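Long-range contacts in EST1E (Clostridium proteoclasticum, PDB 2WTM), which hydrolyses ester bonds as a promiscuous feruloyl esterase, probably releasing ferulic acid from plant cell-wall material in the rumen: residues E25-C30 and G56-R61; Y16-K21 and T51-G56; H77-W82 and R174-I179; S113-A118 and D183-Y188; E145-K150 and D161-R166. All coordinates share one frame; numbering follows the deposited sequence.

Contact 1 (E25-C30 and G56-R61); sequences EKCPLC and GVATLR
Leu29 and Ala58 sit side by side on adjacent strands, their side chains on the same face of the sheet. The isobutyl group of Leu29 stands with CG anti to its backbone N (chi1 172°), which carries the CD1 branch across to the partner strand. There Leu29 CD1 lies 3.8 Å from Ala58 CB and reaches on to the CB of Leu60. Cys27 adds to this face from the strand's beginning: its SG comes within 3.9 Å of Ala58 CB, on the flank away from Leu29. Cys30 and Thr59 point to the other face; from just before the second strand Val57 reaches Cys30, its CG1 4.0 Å from Cys30 CB. The second branch of Val57, CG2, sits by the Pro28 ring. The backbones beneath run parallel at 23°, joined by a ladder in which Ala58 N gives to Pro28 O (2.9 Å), Cys30 N to Ala58 O (2.8 Å) and Leu60 N to Cys30 O (2.9 Å). Parallel pairing follows from the right-handed beta-alpha-beta crossover of the alpha/beta-hydrolase fold, since helix 43-54 carries the chain from strand 27-33 to strand 58-62. Gly56, at positive phi, closes the Schellman motif of that helix and turns the chain into the second strand; its carbonyl O rests 3.5 Å from Pro28 CD. Thr59 turns its OG1 not to Cys30 but to Asn53 ND2 of the helix, while its CA-H meets Cys30 O. On the far flank of strand 27-33, Cys27 and Leu29 bond through their backbones to the chain around strand 99-107.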
# COMPACT_ATOMS: atom_id res chain seq x y z
N GLU A 25 -35.57 -2.33 6.53
CA GLU A 25 -35.11 -3.35 5.57
C GLU A 25 -34.09 -2.79 4.55
O GLU A 25 -33.34 -3.57 3.97
CB GLU A 25 -36.30 -3.98 4.83
CG GLU A 25 -37.08 -3.02 3.93
N LYS A 26 -34.12 -1.48 4.33
CA LYS A 26 -33.14 -0.79 3.49
C LYS A 26 -32.70 0.51 4.16
O LYS A 26 -33.53 1.29 4.67
CB LYS A 26 -33.70 -0.49 2.10
CG LYS A 26 -33.73 -1.66 1.14
CD LYS A 26 -32.35 -1.85 0.49
CE LYS A 26 -32.41 -2.70 -0.74
NZ LYS A 26 -32.91 -4.04 -0.37
N CYS A 27 -31.38 0.76 4.19
CA CYS A 27 -30.89 2.02 4.70
C CYS A 27 -29.44 2.22 4.24
O CYS A 27 -28.79 1.25 3.82
CB CYS A 27 -30.91 2.06 6.22
SG CYS A 27 -30.01 0.78 7.05
N PRO A 28 -28.96 3.47 4.33
CA PRO A 28 -27.53 3.72 4.03
C PRO A 28 -26.63 3.14 5.11
O PRO A 28 -27.07 2.83 6.21
CB PRO A 28 -27.42 5.23 4.01
CG PRO A 28 -28.83 5.75 3.95
CD PRO A 28 -29.65 4.73 4.68
N LEU A 29 -25.33 3.03 4.83
CA LEU A 29 -24.37 2.48 5.78
C LEU A 29 -23.11 3.39 5.75
O LEU A 29 -22.63 3.73 4.66
CB LEU A 29 -23.93 1.11 5.34
CG LEU A 29 -22.79 0.53 6.16
CD1 LEU A 29 -23.35 -0.07 7.33
CD2 LEU A 29 -21.96 -0.49 5.41
N CYS A 30 -22.65 3.81 6.92
CA CYS A 30 -21.38 4.55 7.01
C CYS A 30 -20.33 3.70 7.69
O CYS A 30 -20.50 3.23 8.81
CB CYS A 30 -21.52 5.83 7.72
SG CYS A 30 -20.11 6.94 7.71
N GLY A 56 -30.99 7.46 10.74
CA GLY A 56 -31.33 6.40 9.83
C GLY A 56 -30.23 5.76 9.02
O GLY A 56 -30.48 5.13 8.01
N VAL A 57 -29.02 5.95 9.50
CA VAL A 57 -27.80 5.41 8.82
C VAL A 57 -27.21 4.33 9.69
O VAL A 57 -26.81 4.56 10.83
CB VAL A 57 -26.81 6.61 8.49
CG1 VAL A 57 -25.48 6.11 7.86
CG2 VAL A 57 -27.43 7.59 7.54
N ALA A 58 -27.14 3.14 9.12
CA ALA A 58 -26.43 2.04 9.79
C ALA A 58 -24.94 2.41 9.78
O ALA A 58 -24.47 3.19 8.98
CB ALA A 58 -26.64 0.81 9.07
N THR A 59 -24.21 1.82 10.72
CA THR A 59 -22.77 2.11 10.84
C THR A 59 -22.01 0.83 10.96
O THR A 59 -22.46 -0.15 11.58
CB THR A 59 -22.49 3.02 12.03
OG1 THR A 59 -23.05 2.44 13.26
CG2 THR A 59 -23.05 4.44 11.75
N LEU A 60 -20.78 0.85 10.41
CA LEU A 60 -19.89 -0.28 10.54
C LEU A 60 -18.60 0.32 11.00
O LEU A 60 -17.84 0.92 10.21
CB LEU A 60 -19.76 -1.08 9.23
CG LEU A 60 -18.94 -2.38 9.15
CD1 LEU A 60 -19.51 -3.40 10.15
CD2 LEU A 60 -18.99 -2.88 7.77
N ARG A 61 -18.36 0.21 12.31
CA ARG A 61 -17.13 0.59 12.92
C ARG A 61 -16.16 -0.56 12.82
O ARG A 61 -16.47 -1.67 13.24
CB ARG A 61 -17.32 1.00 14.39
CG ARG A 61 -18.16 2.25 14.68
CD ARG A 61 -18.49 2.38 16.13
NE ARG A 61 -19.44 1.34 16.55
CZ ARG A 61 -19.54 0.90 17.78
NH1 ARG A 61 -18.71 1.31 18.68
NH2 ARG A 61 -20.51 0.04 18.14

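Contact 2 (Y16-K21 and T51-G56); sequences YLDMPK and TLNEIG
With chi1 near -59° in Asn53 and -71° in Asp18, each side chain leaves anti to its own carbonyl carbon, and the amide of Asn53 is carried over the end of strand 11-18 while the carboxylate of Asp18 swings off. Asn53 therefore meets the methylene and the backbone carbonyl rather than the carboxylate: Asn53 OD1 lies 3.4 Å from Asp18 CB, and Asn53 ND2 is 3.3 Å from Asp18 O. The amide and carboxylate planes stand 36° apart. Hydrogen bonds beside the contact hold the amide: ND2 gives to Val57 O, and OD1 accepts from Gln49 NE2; between them they fix which way round the amide lies. Asp18 OD2 is likewise taken, in a salt bridge to Arg61. Further along, the Pro20 ring fits against the helix terminus, CB 3.6 Å from Asn53 O and CG 3.4 Å from Gly56 C. One water bridges the segments, accepting from Lys21 N (2.9 Å) and donating to Asn53 O (2.7 Å), so this carbonyl of the last turn serves both the water and Gly56 N, which closes the Schellman motif. The contact thus lies where helix 43-54 ends over the margin of the sheet: strand 11-18 runs antiparallel beside strand 58-62, Pro20 also touches Cys27 of strand 27-33, and Leu52 and Ile55 turn to Met245 of helix 234-249.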
# COMPACT_ATOMS: atom_id res chain seq x y z
N TYR A 16 -18.20 -3.60 14.34
CA TYR A 16 -19.50 -3.45 15.02
C TYR A 16 -20.46 -2.94 13.98
O TYR A 16 -20.22 -1.86 13.41
CB TYR A 16 -19.43 -2.43 16.19
CG TYR A 16 -18.37 -2.78 17.22
CD1 TYR A 16 -18.64 -3.68 18.26
CD2 TYR A 16 -17.12 -2.22 17.18
CE1 TYR A 16 -17.69 -4.00 19.20
CE2 TYR A 16 -16.15 -2.54 18.10
CZ TYR A 16 -16.43 -3.44 19.11
OH TYR A 16 -15.50 -3.73 20.06
N LEU A 17 -21.56 -3.66 13.75
CA LEU A 17 -22.62 -3.19 12.89
C LEU A 17 -23.75 -2.70 13.78
O LEU A 17 -24.26 -3.48 14.63
CB LEU A 17 -23.10 -4.34 12.00
CG LEU A 17 -24.28 -4.03 11.08
CD1 LEU A 17 -24.05 -2.88 10.10
CD2 LEU A 17 -24.63 -5.34 10.32
N ASP A 18 -24.13 -1.44 13.62
CA ASP A 18 -25.26 -0.87 14.37
C ASP A 18 -26.27 -0.35 13.41
O ASP A 18 -25.97 0.39 12.47
CB ASP A 18 -24.83 0.25 15.27
CG ASP A 18 -24.03 -0.24 16.45
OD1 ASP A 18 -24.63 -0.62 17.51
OD2 ASP A 18 -22.80 -0.28 16.32
N MET A 19 -27.53 -0.77 13.64
CA MET A 19 -28.62 -0.42 12.76
C MET A 19 -29.45 0.73 13.32
O MET A 19 -29.43 0.96 14.52
CB MET A 19 -29.55 -1.61 12.57
CG MET A 19 -28.87 -2.84 11.91
SD MET A 19 -28.28 -2.62 10.23
CE MET A 19 -29.65 -2.18 9.29
N PRO A 20 -30.14 1.46 12.44
CA PRO A 20 -31.08 2.46 12.99
C PRO A 20 -32.14 1.73 13.78
O PRO A 20 -32.39 0.57 13.51
CB PRO A 20 -31.65 3.13 11.75
CG PRO A 20 -30.70 2.88 10.70
CD PRO A 20 -30.08 1.53 11.00
N LYS A 21 -32.67 2.43 14.79
CA LYS A 21 -33.58 1.89 15.83
C LYS A 21 -34.64 0.99 15.27
O LYS A 21 -34.96 -0.08 15.84
CB LYS A 21 -34.28 3.07 16.52
N THR A 51 -25.06 9.27 16.51
CA THR A 51 -25.66 10.27 15.67
C THR A 51 -26.14 9.76 14.32
O THR A 51 -27.23 10.03 13.86
CB THR A 51 -24.69 11.45 15.46
OG1 THR A 51 -24.39 12.05 16.73
CG2 THR A 51 -25.26 12.45 14.52
N LEU A 52 -25.28 9.00 13.62
CA LEU A 52 -25.65 8.45 12.35
C LEU A 52 -26.84 7.51 12.47
O LEU A 52 -27.75 7.58 11.67
CB LEU A 52 -24.42 7.82 11.65
CG LEU A 52 -23.36 8.84 11.29
CD1 LEU A 52 -22.09 8.14 10.99
CD2 LEU A 52 -23.82 9.60 10.11
N ASN A 53 -26.81 6.60 13.43
CA ASN A 53 -27.91 5.67 13.61
C ASN A 53 -29.22 6.44 13.88
O ASN A 53 -30.25 6.05 13.41
CB ASN A 53 -27.66 4.72 14.80
CG ASN A 53 -26.39 3.86 14.71
OD1 ASN A 53 -25.91 3.44 15.74
ND2 ASN A 53 -25.92 3.54 13.50
N GLU A 54 -29.12 7.52 14.61
CA GLU A 54 -30.30 8.33 14.94
C GLU A 54 -30.99 8.95 13.73
O GLU A 54 -32.23 9.09 13.71
CB GLU A 54 -29.83 9.33 15.92
CG GLU A 54 -30.83 10.16 16.48
CD GLU A 54 -30.25 10.89 17.60
OE1 GLU A 54 -29.88 12.07 17.37
OE2 GLU A 54 -30.11 10.22 18.66
N ILE A 55 -30.25 9.30 12.67
CA ILE A 55 -30.86 9.80 11.45
C ILE A 55 -31.17 8.73 10.40
O ILE A 55 -31.57 9.02 9.30
CB ILE A 55 -30.03 10.95 10.82
CG1 ILE A 55 -28.64 10.45 10.36
CG2 ILE A 55 -29.87 12.07 11.81
CD1 ILE A 55 -27.86 11.47 9.56
N GLY A 56 -30.99 7.46 10.74
CA GLY A 56 -31.33 6.40 9.83
C GLY A 56 -30.23 5.76 9.02
O GLY A 56 -30.48 5.13 8.01
O HOH W 1 -32.19 5.27 15.04

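Contact 3 (H77-W82 and R174-I179); sequences HTLFKW and RVAQTI
Val175 is pressed against Phe80, and this is the tight part of the contact. Its CG1 methyl sits over one face of the ring, 3.6 Å from the centroid and 17° off the normal, a CH-pi contact displaced toward the CD1 side, where CG1 to Phe80 CD1 is 3.4 Å. Phe80 can offer that face because its CG stands anti to the carbonyl carbon (chi1 -80°), with the ring extending toward helix 171-176. The other methyl, Val175 CG2, lies 4.0 Å from Thr78 CB, so both branches bear on the start of helix 79-93. Elsewhere the fit is looser. Leu79 CD1 meets Ile179 CD1 at 3.9 Å as the two chains slant past each other, and Ala176 CB stays 4.3 Å from Leu79 CD1. At the less buried end, Thr178 OG1 approaches Phe80 CZ to 3.6 Å, obliquely to the ring. That hydroxyl is already committed: it donates to Val175 O (2.9 Å), in the carbonyl plane, and the same oxygen also accepts from Thr178 N. This side is covered by the second subunit: Phe80 stacks on Phe80 of that subunit and Thr178 packs on its Phe184. Lys81 forms a salt bridge with Asp9 of the second subunit. No hydrogen bond joins the two segments; Thr78, the N-cap residue of helix 79-93, instead takes a nearly straight bond on OG1 from Lys81 N (3.1 Å). Helix start against helix end, apolar inside and charged outside, the contact belongs to the dimer interface of this alpha/beta hydrolase.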
# COMPACT_ATOMS: atom_id res chain seq x y z
N HIS A 77 1.73 -2.43 12.02
CA HIS A 77 0.70 -1.76 11.14
C HIS A 77 1.35 -0.73 10.28
O HIS A 77 2.36 -0.15 10.63
CB HIS A 77 -0.43 -1.17 11.96
CG HIS A 77 -0.34 0.29 12.30
ND1 HIS A 77 0.26 0.76 13.45
CD2 HIS A 77 -0.88 1.37 11.69
CE1 HIS A 77 0.08 2.08 13.53
NE2 HIS A 77 -0.60 2.49 12.46
N THR A 78 0.76 -0.50 9.07
CA THR A 78 1.20 0.54 8.17
C THR A 78 -0.11 1.01 7.50
O THR A 78 -1.18 0.37 7.51
CB THR A 78 2.13 0.06 7.04
OG1 THR A 78 1.39 -0.70 6.08
CG2 THR A 78 3.34 -0.76 7.56
N LEU A 79 -0.01 2.10 6.80
CA LEU A 79 -1.16 2.63 6.03
C LEU A 79 -1.54 1.70 4.87
O LEU A 79 -2.70 1.70 4.45
CB LEU A 79 -0.88 4.05 5.49
CG LEU A 79 -0.95 5.10 6.60
CD1 LEU A 79 -0.33 6.42 6.12
CD2 LEU A 79 -2.30 5.30 7.09
N PHE A 80 -0.58 0.97 4.29
CA PHE A 80 -0.95 -0.01 3.21
C PHE A 80 -1.84 -1.10 3.86
O PHE A 80 -2.83 -1.52 3.28
CB PHE A 80 0.25 -0.65 2.60
CG PHE A 80 0.95 0.17 1.56
CD1 PHE A 80 0.60 1.43 1.21
CD2 PHE A 80 2.10 -0.39 0.98
CE1 PHE A 80 1.35 2.15 0.25
CE2 PHE A 80 2.82 0.30 0.05
CZ PHE A 80 2.46 1.57 -0.30
N LYS A 81 -1.43 -1.59 5.05
CA LYS A 81 -2.31 -2.58 5.71
C LYS A 81 -3.69 -2.04 6.01
O LYS A 81 -4.70 -2.73 5.75
CB LYS A 81 -1.64 -3.12 6.97
CG LYS A 81 -0.34 -3.85 6.64
CD LYS A 81 0.30 -4.57 7.84
CE LYS A 81 1.73 -5.11 7.55
NZ LYS A 81 2.21 -6.00 8.68
N TRP A 82 -3.76 -0.84 6.59
CA TRP A 82 -5.03 -0.21 6.83
C TRP A 82 -5.85 -0.04 5.55
O TRP A 82 -7.08 -0.27 5.55
CB TRP A 82 -4.87 1.15 7.54
CG TRP A 82 -4.62 1.01 9.01
CD1 TRP A 82 -4.02 -0.02 9.70
CD2 TRP A 82 -5.05 1.99 10.01
NE1 TRP A 82 -4.06 0.28 11.09
CE2 TRP A 82 -4.71 1.47 11.28
CE3 TRP A 82 -5.76 3.19 9.93
CZ2 TRP A 82 -5.05 2.18 12.46
CZ3 TRP A 82 -6.12 3.84 11.05
CH2 TRP A 82 -5.76 3.36 12.30
N ARG A 174 8.45 4.09 5.96
CA ARG A 174 8.76 3.71 4.55
C ARG A 174 7.54 3.74 3.66
O ARG A 174 7.57 4.19 2.55
CB ARG A 174 9.45 2.38 4.53
CG ARG A 174 10.74 2.30 5.32
CD ARG A 174 11.47 1.04 5.18
NE ARG A 174 12.68 1.00 6.00
CZ ARG A 174 13.86 1.42 5.58
NH1 ARG A 174 14.00 1.90 4.36
NH2 ARG A 174 14.93 1.34 6.37
N VAL A 175 6.42 3.20 4.20
CA VAL A 175 5.16 3.19 3.49
C VAL A 175 4.55 4.58 3.39
O VAL A 175 4.10 5.03 2.35
CB VAL A 175 4.18 2.21 4.17
CG1 VAL A 175 2.79 2.40 3.67
CG2 VAL A 175 4.66 0.77 4.00
N ALA A 176 4.48 5.28 4.50
CA ALA A 176 3.85 6.59 4.54
C ALA A 176 4.47 7.56 3.55
O ALA A 176 3.80 8.38 2.91
CB ALA A 176 3.90 7.20 5.94
N GLN A 177 5.78 7.51 3.49
CA GLN A 177 6.47 8.41 2.61
C GLN A 177 6.02 8.30 1.13
O GLN A 177 6.21 9.25 0.33
CB GLN A 177 7.98 8.14 2.70
CG GLN A 177 8.68 8.65 3.96
CD GLN A 177 10.18 8.44 3.87
OE1 GLN A 177 10.66 7.63 3.11
NE2 GLN A 177 10.92 9.16 4.73
N THR A 178 5.48 7.12 0.74
CA THR A 178 5.15 6.89 -0.68
C THR A 178 3.86 7.58 -1.09
O THR A 178 3.51 7.68 -2.26
CB THR A 178 5.06 5.46 -0.99
OG1 THR A 178 3.83 4.89 -0.49
CG2 THR A 178 6.32 4.70 -0.56
N ILE A 179 3.07 7.96 -0.13
CA ILE A 179 1.66 8.35 -0.38
C ILE A 179 1.57 9.80 -0.72
O ILE A 179 1.93 10.69 0.05
CB ILE A 179 0.78 8.02 0.82
CG1 ILE A 179 0.71 6.52 1.01
CG2 ILE A 179 -0.69 8.49 0.64
CD1 ILE A 179 0.13 6.05 2.27

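Contact 4 (S113-A118 and D183-Y188); sequences SVMLAA and DFVDKY
Helix 109-120, which follows the probable nucleophile elbow of the alpha/beta-hydrolase fold, is crossed here at 58° by the short helix 181-187, with 8.6 Å between the segment axes. Leu116 and Phe184 meet at the crossing. The CD2 methyl of Leu116 sits over one face of the Phe184 ring, 3.5 Å from its centroid and 17° off the normal, a CH-pi contact set toward the CG side. The same ring leans on the backbone as well, with Phe184 CD1 3.3 Å from Leu116 O. Past the helix end, Tyr188 turns its CG anti to the backbone N (chi1 -172°) and lays a ring face against the Ala118 methyl, CB to centroid 4.1 Å; its hydroxyl bonds to Ile125 O beyond. Separately, Met115, bent at chi3, lies alongside Val185, CE to CG2 3.8 Å. A water between the helices donates to both Met115 O (2.7 Å) and Phe184 O (2.9 Å), serving two main-chain carbonyls within otherwise apolar packing. Ala118 and Tyr188 both touch Leu128 of strand 125-131. Helix 109-120 thus packs on the central sheet, as the helix after the nucleophile elbow does in alpha/beta hydrolases, and helix 181-187 lies against it.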
# COMPACT_ATOMS: atom_id res chain seq x y z
N SER A 113 -7.03 7.89 6.32
CA SER A 113 -7.27 6.61 5.69
C SER A 113 -8.53 6.62 4.81
O SER A 113 -8.56 6.06 3.68
CB SER A 113 -7.32 5.53 6.77
OG SER A 113 -6.05 5.33 7.36
N VAL A 114 -9.64 7.20 5.33
CA VAL A 114 -10.80 7.36 4.51
C VAL A 114 -10.71 8.35 3.33
O VAL A 114 -11.26 8.12 2.25
CB VAL A 114 -12.11 7.48 5.36
CG1 VAL A 114 -12.37 6.23 6.25
CG2 VAL A 114 -12.19 8.76 6.14
N MET A 115 -9.93 9.42 3.53
CA MET A 115 -9.61 10.23 2.36
C MET A 115 -9.01 9.38 1.21
O MET A 115 -9.36 9.54 0.07
CB MET A 115 -8.69 11.38 2.73
CG MET A 115 -9.35 12.41 3.69
SD MET A 115 -8.21 13.61 4.40
CE MET A 115 -7.58 14.48 2.96
N LEU A 116 -8.06 8.54 1.57
CA LEU A 116 -7.39 7.72 0.60
C LEU A 116 -8.31 6.65 0.03
O LEU A 116 -8.45 6.48 -1.16
CB LEU A 116 -6.13 7.07 1.21
CG LEU A 116 -5.10 7.94 1.93
CD1 LEU A 116 -3.88 7.17 2.55
CD2 LEU A 116 -4.61 8.99 0.87
N ALA A 117 -9.00 5.91 0.92
CA ALA A 117 -9.83 4.80 0.52
C ALA A 117 -11.07 5.33 -0.29
O ALA A 117 -11.50 4.70 -1.22
CB ALA A 117 -10.33 3.99 1.75
N ALA A 118 -11.66 6.44 0.11
CA ALA A 118 -12.78 7.05 -0.65
C ALA A 118 -12.42 7.32 -2.12
O ALA A 118 -13.16 7.05 -3.07
CB ALA A 118 -13.30 8.24 -0.01
N ASP A 183 -3.11 13.64 -4.58
CA ASP A 183 -3.65 12.86 -5.72
C ASP A 183 -5.04 12.33 -5.36
O ASP A 183 -5.98 12.33 -6.17
CB ASP A 183 -2.77 11.70 -6.10
CG ASP A 183 -1.52 12.10 -6.80
OD1 ASP A 183 -1.30 13.31 -7.04
OD2 ASP A 183 -0.74 11.17 -7.05
N PHE A 184 -5.13 11.79 -4.15
CA PHE A 184 -6.40 11.22 -3.67
C PHE A 184 -7.47 12.30 -3.41
O PHE A 184 -8.66 12.06 -3.60
CB PHE A 184 -6.21 10.40 -2.35
CG PHE A 184 -5.27 9.22 -2.46
CD1 PHE A 184 -5.76 7.96 -2.50
CD2 PHE A 184 -3.90 9.39 -2.59
CE1 PHE A 184 -4.94 6.85 -2.55
CE2 PHE A 184 -3.04 8.29 -2.62
CZ PHE A 184 -3.57 7.01 -2.62
N VAL A 185 -7.05 13.45 -2.93
CA VAL A 185 -7.98 14.58 -2.76
C VAL A 185 -8.55 14.97 -4.13
O VAL A 185 -9.76 15.16 -4.30
CB VAL A 185 -7.30 15.77 -2.09
CG1 VAL A 185 -8.16 17.01 -2.12
CG2 VAL A 185 -6.92 15.41 -0.64
N ASP A 186 -7.66 15.09 -5.10
CA ASP A 186 -8.12 15.45 -6.43
C ASP A 186 -9.10 14.47 -7.05
O ASP A 186 -9.95 14.85 -7.90
CB ASP A 186 -6.89 15.57 -7.36
CG ASP A 186 -6.21 16.90 -7.27
OD1 ASP A 186 -6.72 17.88 -6.63
OD2 ASP A 186 -5.10 16.97 -7.87
N LYS A 187 -8.98 13.20 -6.73
CA LYS A 187 -9.81 12.19 -7.33
C LYS A 187 -11.20 12.09 -6.74
O LYS A 187 -12.11 11.63 -7.46
CB LYS A 187 -9.13 10.85 -7.32
CG LYS A 187 -7.95 10.78 -8.26
CD LYS A 187 -8.32 11.10 -9.70
CE LYS A 187 -9.31 10.12 -10.26
NZ LYS A 187 -9.49 10.27 -11.75
N TYR A 188 -11.39 12.55 -5.49
CA TYR A 188 -12.70 12.36 -4.86
C TYR A 188 -13.44 13.67 -4.91
O TYR A 188 -13.18 14.58 -4.12
CB TYR A 188 -12.55 11.86 -3.40
CG TYR A 188 -13.91 11.47 -2.82
CD1 TYR A 188 -14.45 10.22 -3.10
CD2 TYR A 188 -14.64 12.38 -2.04
CE1 TYR A 188 -15.71 9.84 -2.57
CE2 TYR A 188 -15.87 12.02 -1.56
CZ TYR A 188 -16.39 10.77 -1.83
OH TYR A 188 -17.64 10.38 -1.38
O HOH W 2 -10.03 11.92 -1.04

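Contact 5 (E145-K150 and D161-R166); sequences ELLGLK and DAWDGR
This is a small, mostly apolar surface contact between two beta hairpins that stand outside the main sheet, in the part of the chain inserted between strands 125-131 and 192-197. Trp163 gives the largest share. Its indole meets three leucines of the first hairpin: Leu149 CD1 lies 3.7 Å from Trp163 CH2, Leu146 CD2 lies 4.2 Å from the same CH2, and Leu147 CD1 is 4.1 Å from Trp163 NE1. Leu149 and Trp163 approach from opposite directions, whereas the side chains of Leu146 and Leu147 cross that of Trp163 at about a right angle. Leu149 CD1 also touches Ala162 CB at 3.9 Å, and that methyl in turn sits over the middle of the indole, 3.5 Å above its plane, so the ring rests on its own neighbour. One polar link joins the hairpins: a water accepts from Trp163 NE1 (2.9 Å) and donates to Leu147 O (2.6 Å). Leu146 to Leu149 make the type I' turn of their hairpin, and a salt bridge from Lys150 NZ to Glu145 OE1 ties its strands. Phe36 meets Trp163 edge-to-face and also touches Leu147, whose side chain comes near the probable Ser-His-Asp triad. Such a position fits the lid, or cap, inserted over the active site in many alpha/beta hydrolases.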
# COMPACT_ATOMS: atom_id res chain seq x y z
N GLU A 145 9.64 13.48 10.20
CA GLU A 145 8.96 13.44 11.48
C GLU A 145 7.69 12.55 11.42
O GLU A 145 7.05 12.41 10.35
CB GLU A 145 8.60 14.84 11.92
CG GLU A 145 7.59 14.89 13.05
CD GLU A 145 7.20 16.30 13.52
OE1 GLU A 145 7.98 17.24 13.22
OE2 GLU A 145 6.09 16.43 14.14
N LEU A 146 7.30 12.02 12.57
CA LEU A 146 6.05 11.34 12.69
C LEU A 146 5.50 11.66 14.07
O LEU A 146 6.07 11.22 15.07
CB LEU A 146 6.19 9.81 12.54
CG LEU A 146 4.90 8.99 12.85
CD1 LEU A 146 3.79 9.32 11.82
CD2 LEU A 146 5.22 7.52 12.92
N LEU A 147 4.41 12.41 14.09
CA LEU A 147 3.67 12.71 15.31
C LEU A 147 4.61 13.22 16.43
O LEU A 147 4.59 12.69 17.55
CB LEU A 147 2.90 11.45 15.75
CG LEU A 147 1.84 10.87 14.83
CD1 LEU A 147 1.16 9.60 15.40
CD2 LEU A 147 0.77 11.93 14.46
N GLY A 148 5.50 14.13 16.10
CA GLY A 148 6.46 14.72 17.06
C GLY A 148 7.84 14.07 17.19
O GLY A 148 8.77 14.74 17.65
N LEU A 149 8.00 12.83 16.75
CA LEU A 149 9.31 12.21 16.71
C LEU A 149 10.03 12.64 15.49
O LEU A 149 9.46 12.52 14.41
CB LEU A 149 9.24 10.70 16.71
CG LEU A 149 8.68 10.03 17.94
CD1 LEU A 149 8.61 8.53 17.79
CD2 LEU A 149 9.56 10.32 19.06
N LYS A 150 11.29 13.04 15.61
CA LYS A 150 12.12 13.45 14.49
C LYS A 150 13.23 12.46 14.19
O LYS A 150 13.88 11.93 15.08
CB LYS A 150 12.71 14.85 14.77
CG LYS A 150 11.60 15.88 14.94
CD LYS A 150 12.05 17.32 14.57
CE LYS A 150 11.87 17.66 13.01
NZ LYS A 150 10.45 18.11 12.55
N ASP A 161 9.75 4.26 19.47
CA ASP A 161 9.15 3.82 20.74
C ASP A 161 8.52 5.07 21.36
O ASP A 161 9.22 6.04 21.67
CB ASP A 161 10.22 3.26 21.70
CG ASP A 161 10.58 1.84 21.43
OD1 ASP A 161 10.47 1.36 20.27
OD2 ASP A 161 10.81 1.08 22.40
N ALA A 162 7.19 5.10 21.44
CA ALA A 162 6.49 6.29 21.95
C ALA A 162 5.02 5.89 22.22
O ALA A 162 4.74 4.69 22.29
CB ALA A 162 6.61 7.41 20.98
N TRP A 163 4.17 6.86 22.47
CA TRP A 163 2.70 6.62 22.57
C TRP A 163 2.39 5.64 23.69
O TRP A 163 1.85 4.54 23.51
CB TRP A 163 2.18 6.11 21.18
CG TRP A 163 2.72 6.98 20.11
CD1 TRP A 163 2.42 8.24 19.91
CD2 TRP A 163 3.68 6.63 19.09
NE1 TRP A 163 3.13 8.76 18.89
CE2 TRP A 163 3.94 7.77 18.38
CE3 TRP A 163 4.41 5.46 18.79
CZ2 TRP A 163 4.84 7.82 17.31
CZ3 TRP A 163 5.36 5.52 17.72
CH2 TRP A 163 5.54 6.66 17.00
N ASP A 164 2.71 6.02 24.95
CA ASP A 164 2.32 5.12 26.05
C ASP A 164 2.74 3.67 25.99
O ASP A 164 1.99 2.70 26.28
CB ASP A 164 0.82 5.16 26.25
CG ASP A 164 0.42 6.15 27.24
OD1 ASP A 164 0.92 7.32 27.17
OD2 ASP A 164 -0.44 5.74 28.07
N GLY A 165 4.00 3.49 25.69
CA GLY A 165 4.60 2.22 25.74
C GLY A 165 4.44 1.31 24.54
O GLY A 165 4.63 0.10 24.65
N ARG A 166 4.21 1.96 23.39
CA ARG A 166 4.05 1.23 22.14
C ARG A 166 5.37 1.30 21.36
O ARG A 166 6.25 2.17 21.60
CB ARG A 166 2.97 1.88 21.32
CG ARG A 166 1.59 1.56 21.90
CD ARG A 166 0.57 2.31 21.17
NE ARG A 166 -0.76 1.89 21.63
CZ ARG A 166 -1.45 2.55 22.55
NH1 ARG A 166 -1.00 3.70 23.06
NH2 ARG A 166 -2.66 2.09 22.92
O HOH W 3 3.41 11.54 19.54

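How the contacts relate
Contacts 1, 3 and 4 are buried, whereas 2 and 5 lie at the surface. Contacts 1 and 2 share Gly56 and touch through strands 58-62 and 11-18, adjacent in the sheet; the first relies on a backbone ladder, the second on an amide, a proline and a water. Contacts 3 and 4 also touch, Ile179 packing on Leu116 and Phe184, and both meet the second subunit. Each sets a methyl over a phenylalanine face and lacks direct hydrogen bonds between its segments. Contact 5, nested in the loops that 3 and 4 close, joins hairpins through leucines round an indole and one bridging water; its centre is about 35 Å from that of contact 1, across the chain's centre.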